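Local coordinates for molybdopterin-guanine dinucleotide biosynthesis protein A (MobA) (Archaeoglobus fulgidus, PDB 3NGW), which probably transfers a nucleotide from GTP to molybdopterin in the making of the molybdenum cofactor, as expected of a MobA-like nucleotidyltransferase, at residues F43-E48 with E52-R57; V21-K26 with D92-K97. One frame throughout, in Å; residues are numbered along the deposited sequence.

Contact 1: F43-E48 with E52-R57; sequences FVCRDE and EKLSSR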
ATOM      1  N   PHE A  43       3.579  -8.156   4.543  1.00 34.95           N
ATOM      2  CA  PHE A  43       4.371  -7.151   3.867  1.00 31.65           C
ATOM      3  C   PHE A  43       4.784  -7.761   2.541  1.00 34.85           C
ATOM      4  O   PHE A  43       5.491  -8.771   2.502  1.00 33.41           O
ATOM      5  CB  PHE A  43       5.574  -6.796   4.728  1.00 36.56           C
ATOM      6  CG  PHE A  43       5.202  -6.131   6.019  1.00 30.86           C
ATOM      7  CD1 PHE A  43       5.087  -4.745   6.098  1.00 36.34           C
ATOM      8  CD2 PHE A  43       4.896  -6.896   7.139  1.00 30.49           C
ATOM      9  CE1 PHE A  43       4.666  -4.126   7.291  1.00 38.56           C
ATOM     10  CE2 PHE A  43       4.476  -6.298   8.329  1.00 24.44           C
ATOM     11  CZ  PHE A  43       4.359  -4.909   8.406  1.00 27.97           C
ATOM     12  N   VAL A  44       4.311  -7.154   1.456  1.00 34.77           N
ATOM     13  CA  VAL A  44       4.582  -7.646   0.114  1.00 31.44           C
ATOM     14  C   VAL A  44       5.854  -7.076  -0.497  1.00 32.96           C
ATOM     15  O   VAL A  44       5.931  -5.891  -0.825  1.00 31.06           O
ATOM     16  CB  VAL A  44       3.402  -7.340  -0.822  1.00 33.40           C
ATOM     17  CG1 VAL A  44       3.608  -8.046  -2.164  1.00 18.87           C
ATOM     18  CG2 VAL A  44       2.104  -7.782  -0.164  1.00 21.12           C
ATOM     19  N   CYS A  45       6.846  -7.944  -0.648  1.00 30.60           N
ATOM     20  CA  CYS A  45       8.144  -7.578  -1.204  1.00 36.84           C
ATOM     21  C   CYS A  45       8.160  -7.726  -2.715  1.00 35.95           C
ATOM     22  O   CYS A  45       7.307  -8.406  -3.287  1.00 41.08           O
ATOM     23  CB  CYS A  45       9.230  -8.465  -0.597  1.00 29.97           C
ATOM     24  SG  CYS A  45       9.204  -8.485   1.204  1.00 37.26           S
ATOM     25  N   ARG A  46       9.140  -7.105  -3.362  1.00 39.21           N
ATOM     26  CA  ARG A  46       9.252  -7.180  -4.819  1.00 42.11           C
ATOM     27  C   ARG A  46       9.660  -8.564  -5.306  1.00 41.48           C
ATOM     28  O   ARG A  46       9.351  -8.940  -6.435  1.00 41.29           O
ATOM     29  CB  ARG A  46      10.247  -6.140  -5.324  1.00 35.79           C
ATOM     30  CG  ARG A  46      11.588  -6.232  -4.672  1.00 39.91           C
ATOM     31  CD  ARG A  46      12.546  -5.246  -5.270  1.00 33.91           C
ATOM     32  NE  ARG A  46      13.757  -5.217  -4.469  1.00 49.18           N
ATOM     33  CZ  ARG A  46      13.972  -4.378  -3.463  1.00 46.04           C
ATOM     34  NH1 ARG A  46      13.057  -3.471  -3.134  1.00 32.56           N
ATOM     35  NH2 ARG A  46      15.094  -4.473  -2.762  1.00 44.86           N
ATOM     36  N   ASP A  47      10.354  -9.317  -4.458  1.00 39.73           N
ATOM     37  CA  ASP A  47      10.781 -10.674  -4.797  1.00 38.42           C
ATOM     38  C   ASP A  47      11.185 -11.404  -3.530  1.00 37.52           C
ATOM     39  O   ASP A  47      11.350 -10.789  -2.479  1.00 38.53           O
ATOM     40  CB  ASP A  47      11.948 -10.652  -5.788  1.00 42.13           C
ATOM     41  CG  ASP A  47      13.139  -9.883  -5.269  1.00 39.39           C
ATOM     42  OD1 ASP A  47      14.013  -9.527  -6.081  1.00 51.05           O
ATOM     43  OD2 ASP A  47      13.208  -9.642  -4.051  1.00 51.64           O
ATOM     44  N   GLU A  48      11.334 -12.719  -3.634  1.00 34.35           N
ATOM     45  CA  GLU A  48      11.690 -13.557  -2.496  1.00 33.66           C
ATOM     46  C   GLU A  48      13.017 -13.144  -1.871  1.00 37.23           C
ATOM     47  O   GLU A  48      13.237 -13.315  -0.672  1.00 44.26           O
ATOM     48  CB  GLU A  48      11.730 -15.020  -2.944  1.00 33.77           C
ATOM     49  CG  GLU A  48      12.122 -16.009  -1.865  1.00 49.18           C
ATOM     50  CD  GLU A  48      11.840 -17.453  -2.265  1.00 56.87           C
ATOM     51  OE1 GLU A  48      12.147 -17.836  -3.416  1.00 65.21           O
ATOM     52  OE2 GLU A  48      11.319 -18.215  -1.423  1.00 59.53           O
ATOM     53  N   GLU A  52      13.543 -12.491   2.002  1.00 44.18           N
ATOM     54  CA  GLU A  52      14.544 -13.168   2.817  1.00 45.23           C
ATOM     55  C   GLU A  52      15.381 -12.169   3.609  1.00 38.22           C
ATOM     56  O   GLU A  52      15.652 -12.389   4.789  1.00 41.54           O
ATOM     57  CB  GLU A  52      15.465 -14.036   1.953  1.00 49.86           C
ATOM     58  CG  GLU A  52      14.900 -15.392   1.571  1.00 64.78           C
ATOM     59  CD  GLU A  52      15.910 -16.230   0.802  1.00 78.55           C
ATOM     60  OE1 GLU A  52      17.015 -16.465   1.344  1.00 87.31           O
ATOM     61  OE2 GLU A  52      15.609 -16.653  -0.339  1.00 77.91           O
ATOM     62  N   LYS A  53      15.786 -11.073   2.976  1.00 39.64           N
ATOM     63  CA  LYS A  53      16.589 -10.081   3.684  1.00 37.45           C
ATOM     64  C   LYS A  53      15.788  -9.395   4.785  1.00 38.36           C
ATOM     65  O   LYS A  53      16.294  -9.176   5.880  1.00 42.75           O
ATOM     66  CB  LYS A  53      17.162  -9.049   2.710  1.00 39.14           C
ATOM     67  CG  LYS A  53      18.174  -9.655   1.739  1.00 56.41           C
ATOM     68  CD  LYS A  53      18.561  -8.707   0.600  1.00 58.78           C
ATOM     69  CE  LYS A  53      19.518  -9.390  -0.379  1.00 60.96           C
ATOM     70  NZ  LYS A  53      19.862  -8.570  -1.579  1.00 67.06           N
ATOM     71  N   LEU A  54      14.532  -9.072   4.521  1.00 40.50           N
ATOM     72  CA  LEU A  54      13.757  -8.428   5.557  1.00 37.51           C
ATOM     73  C   LEU A  54      13.405  -9.406   6.679  1.00 34.86           C
ATOM     74  O   LEU A  54      13.559  -9.070   7.843  1.00 38.10           O
ATOM     75  CB  LEU A  54      12.494  -7.792   4.968  1.00 36.89           C
ATOM     76  CG  LEU A  54      12.738  -6.677   3.931  1.00 47.41           C
ATOM     77  CD1 LEU A  54      11.410  -6.122   3.475  1.00 26.97           C
ATOM     78  CD2 LEU A  54      13.610  -5.550   4.510  1.00 42.99           C
ATOM     79  N   SER A  55      12.957 -10.616   6.342  1.00 42.74           N
ATOM     80  CA  SER A  55      12.572 -11.602   7.363  1.00 43.05           C
ATOM     81  C   SER A  55      13.701 -11.980   8.312  1.00 38.79           C
ATOM     82  O   SER A  55      13.456 -12.403   9.445  1.00 44.01           O
ATOM     83  CB  SER A  55      12.025 -12.879   6.720  1.00 37.03           C
ATOM     84  OG  SER A  55      13.074 -13.608   6.113  1.00 63.13           O
ATOM     85  N   SER A  56      14.939 -11.850   7.860  1.00 37.24           N
ATOM     86  CA  SER A  56      16.049 -12.180   8.740  1.00 41.46           C
ATOM     87  C   SER A  56      16.312 -10.980   9.648  1.00 44.12           C
ATOM     88  O   SER A  56      17.097 -11.060  10.585  1.00 40.35           O
ATOM     89  CB  SER A  56      17.306 -12.547   7.935  1.00 45.30           C
ATOM     90  OG  SER A  56      17.718 -11.483   7.093  1.00 56.11           O
ATOM     91  N   ARG A  57      15.632  -9.870   9.379  1.00 40.62           N
ATOM     92  CA  ARG A  57      15.791  -8.674  10.195  1.00 35.65           C
ATOM     93  C   ARG A  57      14.624  -8.484  11.152  1.00 32.90           C
ATOM     94  O   ARG A  57      14.811  -8.080  12.296  1.00 40.26           O
ATOM     95  CB  ARG A  57      15.921  -7.427   9.308  1.00 34.48           C
ATOM     96  CG  ARG A  57      17.343  -7.111   8.868  1.00 43.22           C
ATOM     97  CD  ARG A  57      17.387  -6.130   7.698  1.00 37.29           C
ATOM     98  NE  ARG A  57      16.826  -4.824   8.024  1.00 50.80           N
ATOM     99  CZ  ARG A  57      16.634  -3.848   7.140  1.00 50.32           C
ATOM    100  NH1 ARG A  57      16.959  -4.031   5.866  1.00 37.38           N
ATOM    101  NH2 ARG A  57      16.110  -2.689   7.528  1.00 44.87           N
TER
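Cys45 and Leu54 make the apolar part of this contact: Leu54 CD1 stops 4.0 Å from Cys45 SG, a single branch against a sulfur. The thiol lies beside the backbone N (chi1 -52°) on a CB that already faces the helix. Phe62 of the next strand touches both side chains, so the pair is part of the buried layer between helix 48-55 and the sheet. The polar part is one turn of that helix. Glu52 N donates to Glu48 O at 2.8 Å, with an N-H...O angle of 152°, the i to i+4 bond of an alpha-helix. Asp47 stands at the N-cap, and its OD2 accepts from the backbone N of Gln50. Van der Waals contact makes the third part: the extended chains of Glu48 and Glu52 leave the same side of the helix and cross obliquely, with Glu52 OE2 3.9 Å from Glu48 CG. Their carboxylates are turned 89° apart, with Glu48 OE2 4.7 Å from Glu52 OE2. Such like charges would probably disfavour each other mildly, softened by solvent at this exposed site, so the attractive chemistry lies in the capped helix turn and the buried Cys45-Leu54 touch.

Contact 2: V21-K26 with D92-K97; sequences VMLCGK and DMPFVK
Leu23 reaches Pro94 and Phe95 through one methyl, CD1, which meets both residues at once. Leu23 CD1 lies 3.8 Å from Pro94 CG and 4.0 Å from Phe95 CZ, so the branch sits where the proline ring and the far end of the phenylalanine come together. The bond from CA to CB of Leu23 already heads for the 92-97 loop; with chi1 at -135°, CG lies between the anti position and the one beside N, nearly eclipsing HA, and CD1 is the branch that touches. The Leu23 and Pro94 side chains cross at about a right angle. Pro94 CG also stands 3.9 Å above the plane of the Phe95 ring, over its centre, a CH-pi arrangement between consecutive residues. Phe95 achieves this by holding CG anti to the carbonyl carbon (chi1 -55°), folding the ring back beside the proline and bringing CZ and CE1 to the leucine methyl, which approaches the ring obliquely. Leu23 also opens a type I' turn, closed by Lys26 N to Leu23 O at 3.0 Å; the reciprocal bond, Leu23 N to Lys26 O, makes the two residues a hydrogen-bonded antiparallel pair. The turn presents the leucine from a short hairpin, while Cys24 at its tip is disulfide-bonded to Cys192. Helix 182-194 packs on Leu23 through Ala188, Glu189 and Cys192 and on Phe95 through Ile191, and Leu28 of helix 28-36 touches Leu23 and Pro94; the contact thus joins the 22-27 hairpin to the loop between strand 86-90 and helix 98-111.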
ATOM      1  N   VAL A  21      15.140   4.203   4.034  1.00 37.54           N
ATOM      2  CA  VAL A  21      15.018   5.647   4.224  1.00 37.67           C
ATOM      3  C   VAL A  21      14.846   5.997   5.701  1.00 43.90           C
ATOM      4  O   VAL A  21      14.037   5.390   6.406  1.00 44.80           O
ATOM      5  CB  VAL A  21      13.815   6.211   3.445  1.00 45.75           C
ATOM      6  CG1 VAL A  21      13.688   7.704   3.683  1.00 48.62           C
ATOM      7  CG2 VAL A  21      13.975   5.913   1.968  1.00 50.48           C
HETATM    8  N   MSE A  22      15.611   6.984   6.160  1.00 50.89           N
HETATM    9  CA  MSE A  22      15.568   7.415   7.555  1.00 52.92           C
HETATM   10  C   MSE A  22      14.566   8.527   7.796  1.00 46.80           C
HETATM   11  O   MSE A  22      14.734   9.640   7.306  1.00 50.53           O
HETATM   12  CB  MSE A  22      16.949   7.893   7.998  1.00 56.19           C
HETATM   13  CG  MSE A  22      17.951   6.777   8.162  1.00 69.22           C
HETATM   14 SE   MSE A  22      17.542   5.684   9.704  1.00 87.53          SE
HETATM   15  CE  MSE A  22      18.465   6.760  11.045  1.00 81.24           C
ATOM     16  N   LEU A  23      13.530   8.221   8.562  1.00 43.77           N
ATOM     17  CA  LEU A  23      12.509   9.199   8.878  1.00 42.54           C
ATOM     18  C   LEU A  23      12.552   9.424  10.380  1.00 47.84           C
ATOM     19  O   LEU A  23      12.222   8.527  11.152  1.00 53.73           O
ATOM     20  CB  LEU A  23      11.139   8.673   8.488  1.00 46.28           C
ATOM     21  CG  LEU A  23      10.196   9.623   7.756  1.00 47.22           C
ATOM     22  CD1 LEU A  23       8.786   9.128   7.999  1.00 51.58           C
ATOM     23  CD2 LEU A  23      10.344  11.054   8.245  1.00 53.47           C
ATOM     24  N   CYS A  24      12.964  10.618  10.790  1.00 45.23           N
ATOM     25  CA  CYS A  24      13.054  10.948  12.203  1.00 47.49           C
ATOM     26  C   CYS A  24      13.858   9.903  12.960  1.00 47.24           C
ATOM     27  O   CYS A  24      13.445   9.439  14.020  1.00 47.51           O
ATOM     28  CB  CYS A  24      11.658  11.080  12.819  1.00 49.81           C
ATOM     29  SG  CYS A  24      11.014  12.790  12.789  1.00 54.09           S
ATOM     30  N   GLY A  25      15.005   9.534  12.396  1.00 41.79           N
ATOM     31  CA  GLY A  25      15.882   8.569  13.034  1.00 38.16           C
ATOM     32  C   GLY A  25      15.450   7.117  12.998  1.00 42.96           C
ATOM     33  O   GLY A  25      16.056   6.271  13.662  1.00 43.79           O
ATOM     34  N   LYS A  26      14.414   6.814  12.225  1.00 38.01           N
ATOM     35  CA  LYS A  26      13.920   5.442  12.125  1.00 44.75           C
ATOM     36  C   LYS A  26      13.677   5.087  10.659  1.00 35.97           C
ATOM     37  O   LYS A  26      13.160   5.897   9.901  1.00 40.81           O
ATOM     38  CB  LYS A  26      12.619   5.306  12.919  1.00 41.90           C
ATOM     39  CG  LYS A  26      12.061   3.893  12.995  1.00 42.56           C
ATOM     40  CD  LYS A  26      10.586   3.931  13.377  1.00 42.49           C
ATOM     41  CE  LYS A  26      10.362   4.635  14.704  1.00 42.53           C
ATOM     42  NZ  LYS A  26       8.920   4.883  14.971  1.00 47.70           N
ATOM     43  N   ASP A  92       5.446   3.956   0.906  1.00 40.83           N
ATOM     44  CA  ASP A  92       5.701   5.333   0.498  1.00 43.57           C
ATOM     45  C   ASP A  92       4.886   6.328   1.316  1.00 43.19           C
ATOM     46  O   ASP A  92       5.196   7.518   1.342  1.00 49.93           O
ATOM     47  CB  ASP A  92       5.377   5.525  -0.988  1.00 47.20           C
ATOM     48  CG  ASP A  92       6.098   4.530  -1.882  1.00 55.68           C
ATOM     49  OD1 ASP A  92       5.863   3.308  -1.741  1.00 55.90           O
ATOM     50  OD2 ASP A  92       6.897   4.969  -2.737  1.00 61.00           O
HETATM   51  N   MSE A  93       3.838   5.842   1.970  1.00 38.19           N
HETATM   52  CA  MSE A  93       2.987   6.684   2.806  1.00 40.39           C
HETATM   53  C   MSE A  93       3.184   6.241   4.263  1.00 36.83           C
HETATM   54  O   MSE A  93       2.472   5.367   4.755  1.00 39.90           O
HETATM   55  CB  MSE A  93       1.522   6.516   2.377  1.00 33.01           C
HETATM   56  CG  MSE A  93       1.209   7.135   1.021  1.00 38.88           C
HETATM   57 SE   MSE A  93      -0.537   6.695   0.286  1.00 55.12          SE
HETATM   58  CE  MSE A  93      -0.005   5.305  -0.961  1.00 44.57           C
ATOM     59  N   PRO A  94       4.159   6.836   4.966  1.00 31.00           N
ATOM     60  CA  PRO A  94       4.449   6.489   6.360  1.00 37.51           C
ATOM     61  C   PRO A  94       3.541   7.111   7.416  1.00 42.26           C
ATOM     62  O   PRO A  94       3.606   6.724   8.581  1.00 38.79           O
ATOM     63  CB  PRO A  94       5.879   6.961   6.525  1.00 31.17           C
ATOM     64  CG  PRO A  94       5.841   8.243   5.771  1.00 31.37           C
ATOM     65  CD  PRO A  94       5.130   7.832   4.483  1.00 32.75           C
ATOM     66  N   PHE A  95       2.707   8.069   7.020  1.00 38.92           N
ATOM     67  CA  PHE A  95       1.822   8.734   7.970  1.00 34.04           C
ATOM     68  C   PHE A  95       0.378   8.276   7.907  1.00 42.58           C
ATOM     69  O   PHE A  95      -0.497   8.937   8.460  1.00 42.13           O
ATOM     70  CB  PHE A  95       1.873  10.245   7.758  1.00 42.14           C
ATOM     71  CG  PHE A  95       3.253  10.808   7.825  1.00 43.24           C
ATOM     72  CD1 PHE A  95       4.062  10.554   8.929  1.00 41.94           C
ATOM     73  CD2 PHE A  95       3.756  11.571   6.779  1.00 44.37           C
ATOM     74  CE1 PHE A  95       5.355  11.060   8.997  1.00 45.54           C
ATOM     75  CE2 PHE A  95       5.044  12.083   6.834  1.00 50.45           C
ATOM     76  CZ  PHE A  95       5.849  11.823   7.945  1.00 54.43           C
ATOM     77  N   VAL A  96       0.128   7.151   7.243  1.00 38.59           N
ATOM     78  CA  VAL A  96      -1.228   6.647   7.128  1.00 34.78           C
ATOM     79  C   VAL A  96      -1.870   6.454   8.486  1.00 38.97           C
ATOM     80  O   VAL A  96      -1.240   5.955   9.414  1.00 36.92           O
ATOM     81  CB  VAL A  96      -1.279   5.310   6.383  1.00 37.68           C
ATOM     82  CG1 VAL A  96      -2.675   4.717   6.500  1.00 32.62           C
ATOM     83  CG2 VAL A  96      -0.917   5.517   4.919  1.00 33.35           C
ATOM     84  N   LYS A  97      -3.130   6.864   8.592  1.00 39.77           N
ATOM     85  CA  LYS A  97      -3.876   6.725   9.832  1.00 43.84           C
ATOM     86  C   LYS A  97      -4.717   5.458   9.830  1.00 43.86           C
ATOM     87  O   LYS A  97      -5.556   5.251   8.953  1.00 41.43           O
ATOM     88  CB  LYS A  97      -4.754   7.956  10.071  1.00 42.49           C
ATOM     89  CG  LYS A  97      -4.013   9.053  10.817  1.00 36.35           C
ATOM     90  CD  LYS A  97      -4.901  10.217  11.202  1.00 47.10           C
ATOM     91  CE  LYS A  97      -4.405  10.863  12.502  1.00 64.60           C
ATOM     92  NZ  LYS A  97      -2.926  11.155  12.482  1.00 66.09           N
TER

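From the N terminus, the chain leaves strand 2-6 and reaches the 22-27 hairpin, the first half of contact 2. Helix 28-36 then leads to strand 40-44, whose end opens contact 1; only three helical residues later 52-57 closes this short loop, within the beta-alpha-beta unit that goes on to strand 62-63. Helix 72-83 and strand 86-90 follow before 92-97 returns to the hairpin and closes the much longer loop of contact 2. The loop of contact 1 therefore falls wholly within the longer loop that contact 2 closes. In space their centres are about 18 Å apart and they do not touch: one fastens a helix to the sheet, the other a hairpin to a loop beyond strand 86-90.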